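Local coordinates for protein ancestral D-type dye decolorizing peroxidase (Geotrichum candidum, PDB 7ANV) that probably uses its haem to oxidise dyes and other aromatic substrates with hydrogen peroxide, as other dye-decolorizing peroxidases do, at residues Gln50-Lys53 against Asp54-Ala57; Asp155-Leu158 against Gln159-Ala163. All coordinates share one frame; numbering follows the deposited sequence.

Contact 1. Residues Gln50-Lys53 against Asp54-Ala57. With SO4 (sulfate ion), chain H.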
loop_
_atom_site.group_PDB
_atom_site.type_symbol
_atom_site.label_atom_id
_atom_site.label_comp_id
_atom_site.label_asym_id
_atom_site.label_seq_id
_atom_site.Cartn_x
_atom_site.Cartn_y
_atom_site.Cartn_z
ATOM N N GLN A 50 -14.136 -8.299 -15.338
ATOM C CA GLN A 50 -15.391 -7.854 -14.709
ATOM C C GLN A 50 -15.180 -6.471 -14.095
ATOM O O GLN A 50 -16.052 -5.623 -14.217
ATOM C CB GLN A 50 -15.868 -8.829 -13.641
ATOM C CG GLN A 50 -17.214 -8.415 -13.064
ATOM C CD GLN A 50 -18.298 -8.358 -14.109
ATOM O OE1 GLN A 50 -18.413 -9.217 -14.972
ATOM N NE2 GLN A 50 -19.117 -7.327 -14.047
ATOM N N VAL A 51 -14.038 -6.224 -13.476
ATOM C CA VAL A 51 -13.759 -4.858 -12.920
ATOM C C VAL A 51 -13.866 -3.794 -14.014
ATOM O O VAL A 51 -14.418 -2.708 -13.777
ATOM C CB VAL A 51 -12.383 -4.816 -12.231
ATOM C CG1 VAL A 51 -11.831 -3.399 -12.099
ATOM C CG2 VAL A 51 -12.430 -5.493 -10.902
ATOM N N GLN A 52 -13.321 -4.064 -15.190
ATOM C CA GLN A 52 -13.343 -3.079 -16.296
ATOM C C GLN A 52 -14.789 -2.829 -16.709
ATOM O O GLN A 52 -15.129 -1.671 -16.982
ATOM C CB GLN A 52 -12.462 -3.535 -17.457
ATOM C CG GLN A 52 -11.005 -3.579 -17.068
ATOM C CD GLN A 52 -10.463 -2.215 -16.739
ATOM O OE1 GLN A 52 -10.372 -1.811 -15.571
ATOM N NE2 GLN A 52 -10.010 -1.552 -17.774
ATOM N N LYS A 53 -15.613 -3.872 -16.739
ATOM C CA LYS A 53 -17.064 -3.691 -16.952
ATOM C C LYS A 53 -17.670 -2.862 -15.831
ATOM O O LYS A 53 -18.444 -1.952 -16.148
ATOM C CB LYS A 53 -17.775 -5.025 -16.878
ATOM C CG LYS A 53 -18.018 -5.651 -18.195
ATOM C CD LYS A 53 -19.005 -6.758 -18.085
ATOM C CE LYS A 53 -18.890 -7.594 -19.319
ATOM N NZ LYS A 53 -19.251 -6.798 -20.520
ATOM N N ASP A 54 -17.378 -3.208 -14.584
ATOM C CA ASP A 54 -17.932 -2.523 -13.381
ATOM C C ASP A 54 -17.559 -1.033 -13.404
ATOM O O ASP A 54 -18.423 -0.200 -13.124
ATOM C CB ASP A 54 -17.409 -3.150 -12.102
ATOM C CG ASP A 54 -17.949 -4.541 -11.816
ATOM O OD1 ASP A 54 -18.925 -4.960 -12.500
ATOM O OD2 ASP A 54 -17.368 -5.191 -10.920
ATOM N N ARG A 55 -16.310 -0.710 -13.734
ATOM C CA ARG A 55 -15.812 0.693 -13.728
ATOM C C ARG A 55 -16.526 1.463 -14.844
ATOM O O ARG A 55 -16.892 2.624 -14.601
ATOM C CB ARG A 55 -14.281 0.706 -13.821
ATOM C CG ARG A 55 -13.587 0.300 -12.530
ATOM C CD ARG A 55 -12.058 0.305 -12.630
ATOM N NE ARG A 55 -11.521 -0.007 -11.314
ATOM C CZ ARG A 55 -11.437 0.865 -10.335
ATOM N NH1 ARG A 55 -11.787 2.131 -10.550
ATOM N NH2 ARG A 55 -10.946 0.497 -9.174
ATOM N N LYS A 56 -16.742 0.839 -16.008
ATOM C CA LYS A 56 -17.541 1.416 -17.122
ATOM C C LYS A 56 -18.958 1.722 -16.609
ATOM O O LYS A 56 -19.479 2.774 -16.985
ATOM C CB LYS A 56 -17.548 0.491 -18.348
ATOM C CG LYS A 56 -18.569 0.834 -19.433
ATOM C CD LYS A 56 -18.209 0.246 -20.803
ATOM C CE LYS A 56 -19.346 -0.157 -21.725
ATOM N NZ LYS A 56 -20.624 0.533 -21.458
ATOM N N ALA A 57 -19.547 0.873 -15.760
ATOM C CA ALA A 57 -20.917 1.074 -15.222
ATOM C C ALA A 57 -20.923 2.204 -14.179
ATOM O O ALA A 57 -21.861 3.034 -14.200
ATOM C CB ALA A 57 -21.476 -0.211 -14.666
HETATM S S SO4 H . -12.510 3.404 -6.963
HETATM O O1 SO4 H . -11.973 4.648 -6.480
HETATM O O2 SO4 H . -11.447 2.621 -7.544
HETATM O O3 SO4 H . -13.515 3.662 -7.965
HETATM O O4 SO4 H . -13.107 2.684 -5.869
#
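In helix 48-59 of the DyP dimeric alpha+beta barrel domain, a ferredoxin-like fold, Gln50 meets Asp54 and Val51 meets Arg55, two consecutive i to i+4 pairs, each joining neighbouring turns of the helix. Two hydrogen bonds join the first pair, one of the backbone and one of the side chains: Asp54 N donates to Gln50 O at 2.8 Å, and Gln50 NE2 donates to Asp54 OD1, also at 2.8 Å. With CG anti to the backbone N (chi1 -176°) and a bend at the next bond, the Gln50 chain brings its amide across the aspartate at about a right angle. The carboxylate oxygen lies nearly in the amide plane, yet NE2 reaches it from above the carboxylate plane, 39° out of it. Glutamine suits this place because an amide N-H supplies a neutral donor to the buried Asp54, whose side chain also touches Leu77.

Beyond the backbone bond from Arg55 N to Val51 O, the second pair's side chains meet by shape. Val51 and Arg55 run side by side in the same direction, and Val51 CG1 lies 3.7 Å from Arg55 CD and 3.5 Å from Arg55 NE, at the guanidinium edge. Valine fits because it also packs against Leu16 and Thr46, while arginine is long enough to carry its charge onward. Arg55 is extended from CG to NE, and its NH2 bonds to Gly15 O. A sulfate, probably from the crystallisation liquor, also takes a bond from Lys18 N; its O2 lies in the guanidinium plane, 2.7 Å from Arg55 NH2 and weakly bonded to Arg55 NH1 at 3.1 Å.

Contact 2. Residues Asp155-Leu158 against Gln159-Ala163; sequences DKKL and QEIEA
Lys157 reaches forward along helix 151-164 to Glu160 and Ile161, one turn ahead. Its CB sets out away from that turn, and two successive bends, chi2 59° and chi3 60°, bring the chain back. CG passes the Ile161 side chain, 4.0 Å from CD1, where the two chains cross at a slant. CD and CE then run past the glutamate, each 3.5 Å from Glu160 OE1. NZ finishes in a salt bridge to that same oxygen at 2.9 Å, approaching on the syn side, 25° out of the carboxylate plane. Lysine suits a border position such as this: its side chain also touches Ala78, Val80 and Val146 of the sheet, while the ammonium group pairs with Glu160. With an alanine here, Glu160 OE1 is likely to be left without its positive partner and the flank of Ile161 CD1 less covered.

Ile161 is the buried member, and its branched chain covers the backbone as well as the sheet, with CG1 3.3 Å from Lys157 O. That carbonyl is bonded to Ile161 N. On the solvent side Gln159 curls back over the preceding turn, and a water bridges it, donating to Asp155 O at 2.8 Å and accepting from Gln159 NE2 at 2.9 Å. Leu158 and Ile161 pack on the sheet, whereas Asp155, Lys156 and Gln159 are exposed; Lys157 and Glu162 lie at the border. This is an amphipathic alpha-helix laid on the antiparallel sheet of a ferredoxin-like fold, here the crossover helix joining strand 142-148 to strand 174-183.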
loop_
_atom_site.group_PDB
_atom_site.type_symbol
_atom_site.label_atom_id
_atom_site.label_comp_id
_atom_site.label_asym_id
_atom_site.label_seq_id
_atom_site.Cartn_x
_atom_site.Cartn_y
_atom_site.Cartn_z
ATOM N N ASP A 155 -22.015 -6.636 3.328
ATOM C CA ASP A 155 -22.555 -7.541 4.382
ATOM C C ASP A 155 -23.340 -8.671 3.731
ATOM O O ASP A 155 -23.220 -9.816 4.179
ATOM C CB ASP A 155 -23.395 -6.747 5.381
ATOM C CG ASP A 155 -22.571 -5.813 6.245
ATOM O OD1 ASP A 155 -21.312 -5.891 6.163
ATOM O OD2 ASP A 155 -23.203 -5.014 7.014
ATOM N N LYS A 156 -24.129 -8.347 2.713
ATOM C CA LYS A 156 -24.949 -9.339 1.997
ATOM C C LYS A 156 -24.013 -10.332 1.331
ATOM O O LYS A 156 -24.243 -11.560 1.416
ATOM C CB LYS A 156 -25.836 -8.621 0.984
ATOM C CG LYS A 156 -26.666 -9.591 0.168
ATOM C CD LYS A 156 -27.707 -8.885 -0.647
ATOM C CE LYS A 156 -28.819 -9.814 -1.063
ATOM N NZ LYS A 156 -29.890 -9.043 -1.743
ATOM N N LYS A 157 -22.969 -9.827 0.659
ATOM C CA LYS A 157 -22.038 -10.723 -0.053
ATOM C C LYS A 157 -21.276 -11.601 0.965
ATOM O O LYS A 157 -21.027 -12.804 0.704
ATOM C CB LYS A 157 -21.109 -9.879 -0.914
ATOM C CG LYS A 157 -20.138 -10.652 -1.771
ATOM C CD LYS A 157 -20.746 -11.595 -2.757
ATOM C CE LYS A 157 -21.663 -10.960 -3.782
ATOM N NZ LYS A 157 -22.097 -11.969 -4.782
ATOM N N LEU A 158 -20.845 -11.024 2.074
ATOM C CA LEU A 158 -20.182 -11.798 3.150
ATOM C C LEU A 158 -21.104 -12.911 3.668
ATOM O O LEU A 158 -20.595 -13.984 3.966
ATOM C CB LEU A 158 -19.808 -10.862 4.286
ATOM C CG LEU A 158 -18.524 -10.103 4.070
ATOM C CD1 LEU A 158 -18.425 -8.961 5.088
ATOM C CD2 LEU A 158 -17.336 -11.055 4.135
ATOM N N GLN A 159 -22.412 -12.685 3.840
ATOM C CA GLN A 159 -23.316 -13.768 4.315
ATOM C C GLN A 159 -23.308 -14.896 3.276
ATOM O O GLN A 159 -23.392 -16.058 3.655
ATOM C CB GLN A 159 -24.727 -13.245 4.544
ATOM C CG GLN A 159 -24.848 -12.395 5.797
ATOM C CD GLN A 159 -24.454 -13.215 7.009
ATOM O OE1 GLN A 159 -24.887 -14.357 7.206
ATOM N NE2 GLN A 159 -23.544 -12.655 7.784
ATOM N N GLU A 160 -23.286 -14.562 1.996
ATOM C CA GLU A 160 -23.283 -15.577 0.914
ATOM C C GLU A 160 -21.977 -16.386 0.988
ATOM O O GLU A 160 -22.018 -17.645 0.918
ATOM C CB GLU A 160 -23.484 -14.871 -0.432
ATOM C CG GLU A 160 -23.414 -15.809 -1.599
ATOM C CD GLU A 160 -23.545 -15.102 -2.938
ATOM O OE1 GLU A 160 -23.401 -13.870 -2.971
ATOM O OE2 GLU A 160 -23.738 -15.812 -3.934
ATOM N N ILE A 161 -20.847 -15.701 1.130
ATOM C CA ILE A 161 -19.503 -16.350 1.202
ATOM C C ILE A 161 -19.422 -17.194 2.473
ATOM O O ILE A 161 -18.967 -18.331 2.378
ATOM C CB ILE A 161 -18.361 -15.318 1.126
ATOM C CG1 ILE A 161 -18.374 -14.594 -0.219
ATOM C CG2 ILE A 161 -17.026 -15.982 1.405
ATOM C CD1 ILE A 161 -17.585 -13.306 -0.206
ATOM N N GLU A 162 -19.893 -16.671 3.607
ATOM C CA GLU A 162 -19.951 -17.502 4.827
ATOM C C GLU A 162 -20.761 -18.788 4.555
ATOM O O GLU A 162 -20.314 -19.888 4.971
ATOM C CB GLU A 162 -20.563 -16.698 5.959
ATOM C CG GLU A 162 -19.611 -15.711 6.552
ATOM C CD GLU A 162 -20.098 -15.008 7.812
ATOM O OE1 GLU A 162 -21.037 -15.501 8.482
ATOM O OE2 GLU A 162 -19.449 -14.021 8.183
ATOM N N ALA A 163 -21.905 -18.701 3.882
ATOM C CA ALA A 163 -22.754 -19.883 3.597
ATOM C C ALA A 163 -21.950 -20.894 2.776
ATOM O O ALA A 163 -22.051 -22.132 3.017
ATOM C CB ALA A 163 -24.019 -19.485 2.861
HETATM O O HOH W 1 -22.455 -10.139 6.898
#

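Overall arrangement
Both contacts are local, each lying within one alpha-helix of the same ferredoxin-like domain, helix 48-59 falling between strands 20-28 and 78-84 and helix 151-164 between strands 142-148 and 174-183. Their centres are 22 Å apart and their nearest atoms about 10 Å, so they do not touch. Contact 1 is partly buried, with Val51 and Asp54 enclosed; its polar side-chain pairing is a neutral amide with a carboxylate, and its charged arm leads to a backbone carbonyl and an anion. Contact 2 lies at the surface, with Ile161 as its one buried residue, and there full opposite charges and a bridging water take over.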